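Local coordinates for protein 16S rRNA methylase (Escherichia coli, PDB 3P2I) that methylates the N1 position of adenine 1408 in the 16S rRNA of assembled 30S subunits, using S-adenosyl-L-methionine, and so confers resistance to aminoglycosides such as kanamycin and apramycin, at residues Asp35-Tyr40 against Asn194-Lys199. Residues are numbered along the deposited sequence; the frame is centred on the assembly and turned at random.
Sequences DGRNIY and NSLWAK
The CA atoms of R37 and S195 are the nearest pair across the contact, 5.1 Å apart, where the N-terminal ends of two helices meet with the touching parts running 132° apart. The carboxylate of D35 serves both helix starts. Its OD1, approached almost straight on from its C-O bond, accepts from R37 N at 2.9 Å and closes an Asx turn around G36, the N-cap residue. D35 OD2 turns to the other helix, taking a weak bond from L196 N (3.4 Å) and a shorter one from a water, which in turn accepts a weak bond from W197 N. S195 caps its own helix: with OG anti to the backbone N (chi1 174°), the hydroxyl accepts from A198 N at 3.3 Å and weakly from W197 N. S195 CB packs against the amide of N38, 3.4 Å from both its OD1 and ND2. A second water ties N38 OD1 to N194 N. The extended chain of R37 runs past the N194 carbonyl oxygen, CD approaching N194 O obliquely at 3.0 Å, and slants across the L196 side chain, NE to CD1 3.3 Å. N38, S195, L196 and W197 all belong to the S-adenosyl-L-methionine site, so the contact joins two cofactor-binding segments of the Rossmann-like methyltransferase fold. Helix 37-44 follows the glycine-bearing turn after strand 26-31, and R37 also touches I64 of helix 62-68. Helix 196-203 precedes strand 209-215; at its start W197 bonds through NE1 to F105 O and meets the W107 ring nearly at right angles, beyond the end of strand 98-104.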
loop_
_atom_site.group_PDB
_atom_site.type_symbol
_atom_site.label_atom_id
_atom_site.label_comp_id
_atom_site.label_asym_id
_atom_site.label_seq_id
_atom_site.Cartn_x
_atom_site.Cartn_y
_atom_site.Cartn_z
ATOM N N ASP A 35 7.436 7.101 0.368
ATOM C CA ASP A 35 7.728 8.179 1.312
ATOM C C ASP A 35 6.624 8.407 2.342
ATOM O O ASP A 35 6.657 9.378 3.097
ATOM C CB ASP A 35 8.037 9.493 0.575
ATOM C CG ASP A 35 6.908 9.954 -0.327
ATOM O OD1 ASP A 35 5.725 9.817 0.057
ATOM O OD2 ASP A 35 7.213 10.476 -1.420
ATOM N N GLY A 36 5.651 7.504 2.369
ATOM C CA GLY A 36 4.562 7.603 3.326
ATOM C C GLY A 36 3.533 8.708 3.128
ATOM O O GLY A 36 2.583 8.803 3.907
ATOM N N ARG A 37 3.695 9.537 2.100
ATOM C CA ARG A 37 2.741 10.620 1.858
ATOM C C ARG A 37 1.351 10.141 1.431
ATOM O O ARG A 37 0.340 10.697 1.875
ATOM C CB ARG A 37 3.299 11.602 0.821
ATOM C CG ARG A 37 4.492 12.400 1.319
ATOM C CD ARG A 37 5.075 13.274 0.224
ATOM N NE ARG A 37 6.357 13.840 0.626
ATOM C CZ ARG A 37 6.500 14.824 1.507
ATOM N NH1 ARG A 37 5.430 15.364 2.081
ATOM N NH2 ARG A 37 7.712 15.259 1.827
ATOM N N ASN A 38 1.283 9.123 0.573
ATOM C CA ASN A 38 -0.022 8.623 0.150
ATOM C C ASN A 38 -0.792 8.137 1.377
ATOM O O ASN A 38 -1.981 8.428 1.535
ATOM C CB ASN A 38 0.126 7.482 -0.864
ATOM C CG ASN A 38 0.663 7.958 -2.208
ATOM O OD1 ASN A 38 0.263 9.013 -2.710
ATOM N ND2 ASN A 38 1.563 7.178 -2.802
ATOM N N ILE A 39 -0.097 7.401 2.242
ATOM C CA ILE A 39 -0.686 6.870 3.469
ATOM C C ILE A 39 -1.081 8.002 4.415
ATOM O O ILE A 39 -2.127 7.944 5.070
ATOM C CB ILE A 39 0.307 5.947 4.207
ATOM C CG1 ILE A 39 0.167 4.511 3.706
ATOM C CG2 ILE A 39 0.069 6.020 5.711
ATOM C CD1 ILE A 39 -1.106 3.821 4.153
ATOM N N TYR A 40 -0.228 9.022 4.489
ATOM C CA TYR A 40 -0.486 10.166 5.352
ATOM C C TYR A 40 -1.809 10.830 4.990
ATOM O O TYR A 40 -2.598 11.167 5.869
ATOM C CB TYR A 40 0.633 11.198 5.237
ATOM C CG TYR A 40 0.472 12.328 6.217
ATOM C CD1 TYR A 40 0.985 12.233 7.505
ATOM C CD2 TYR A 40 -0.263 13.460 5.883
ATOM C CE1 TYR A 40 0.763 13.233 8.440
ATOM C CE2 TYR A 40 -0.494 14.473 6.817
ATOM C CZ TYR A 40 0.021 14.349 8.093
ATOM O OH TYR A 40 -0.221 15.332 9.032
ATOM N N ASN A 194 -0.223 12.920 -2.905
ATOM C CA ASN A 194 0.771 13.772 -2.260
ATOM C C ASN A 194 2.178 13.203 -2.375
ATOM O O ASN A 194 3.145 13.832 -1.953
ATOM C CB ASN A 194 0.423 13.967 -0.783
ATOM C CG ASN A 194 -0.619 15.044 -0.564
ATOM O OD1 ASN A 194 -1.700 15.011 -1.147
ATOM N ND2 ASN A 194 -0.297 16.008 0.287
ATOM N N SER A 195 2.283 12.006 -2.937
ATOM C CA SER A 195 3.574 11.352 -3.121
ATOM C C SER A 195 4.446 12.139 -4.109
ATOM O O SER A 195 4.016 12.444 -5.223
ATOM C CB SER A 195 3.358 9.927 -3.647
ATOM O OG SER A 195 4.588 9.312 -3.971
ATOM N N LEU A 196 5.665 12.473 -3.699
ATOM C CA LEU A 196 6.578 13.203 -4.574
ATOM C C LEU A 196 6.845 12.358 -5.822
ATOM O O LEU A 196 7.078 12.884 -6.908
ATOM C CB LEU A 196 7.887 13.508 -3.841
ATOM C CG LEU A 196 7.997 14.901 -3.202
ATOM C CD1 LEU A 196 6.781 15.192 -2.339
ATOM C CD2 LEU A 196 9.278 14.991 -2.391
ATOM N N TRP A 197 6.806 11.042 -5.652
ATOM C CA TRP A 197 7.003 10.109 -6.755
ATOM C C TRP A 197 5.795 10.195 -7.692
ATOM O O TRP A 197 5.943 10.225 -8.916
ATOM C CB TRP A 197 7.140 8.687 -6.204
ATOM C CG TRP A 197 7.100 7.595 -7.234
ATOM C CD1 TRP A 197 6.367 6.447 -7.169
ATOM C CD2 TRP A 197 7.864 7.512 -8.444
ATOM N NE1 TRP A 197 6.627 5.652 -8.257
ATOM C CE2 TRP A 197 7.542 6.279 -9.057
ATOM C CE3 TRP A 197 8.790 8.357 -9.070
ATOM C CZ2 TRP A 197 8.113 5.868 -10.262
ATOM C CZ3 TRP A 197 9.360 7.946 -10.271
ATOM C CH2 TRP A 197 9.018 6.710 -10.855
ATOM N N ALA A 198 4.601 10.234 -7.109
ATOM C CA ALA A 198 3.371 10.320 -7.895
ATOM C C ALA A 198 3.293 11.655 -8.640
ATOM O O ALA A 198 2.871 11.696 -9.795
ATOM C CB ALA A 198 2.142 10.142 -6.991
ATOM N N LYS A 199 3.705 12.737 -7.983
ATOM C CA LYS A 199 3.687 14.069 -8.600
ATOM C C LYS A 199 4.667 14.181 -9.759
ATOM O O LYS A 199 4.360 14.799 -10.770
ATOM C CB LYS A 199 3.979 15.158 -7.560
ATOM C CG LYS A 199 2.815 15.371 -6.609
ATOM C CD LYS A 199 2.943 16.651 -5.821
ATOM C CE LYS A 199 1.702 16.875 -4.969
ATOM N NZ LYS A 199 0.463 16.949 -5.797
HETATM O O HOH W 1 8.451 9.173 -3.491
HETATM O O HOH W 2 2.847 16.080 1.781
HETATM O O HOH W 3 -1.593 10.832 -1.784
#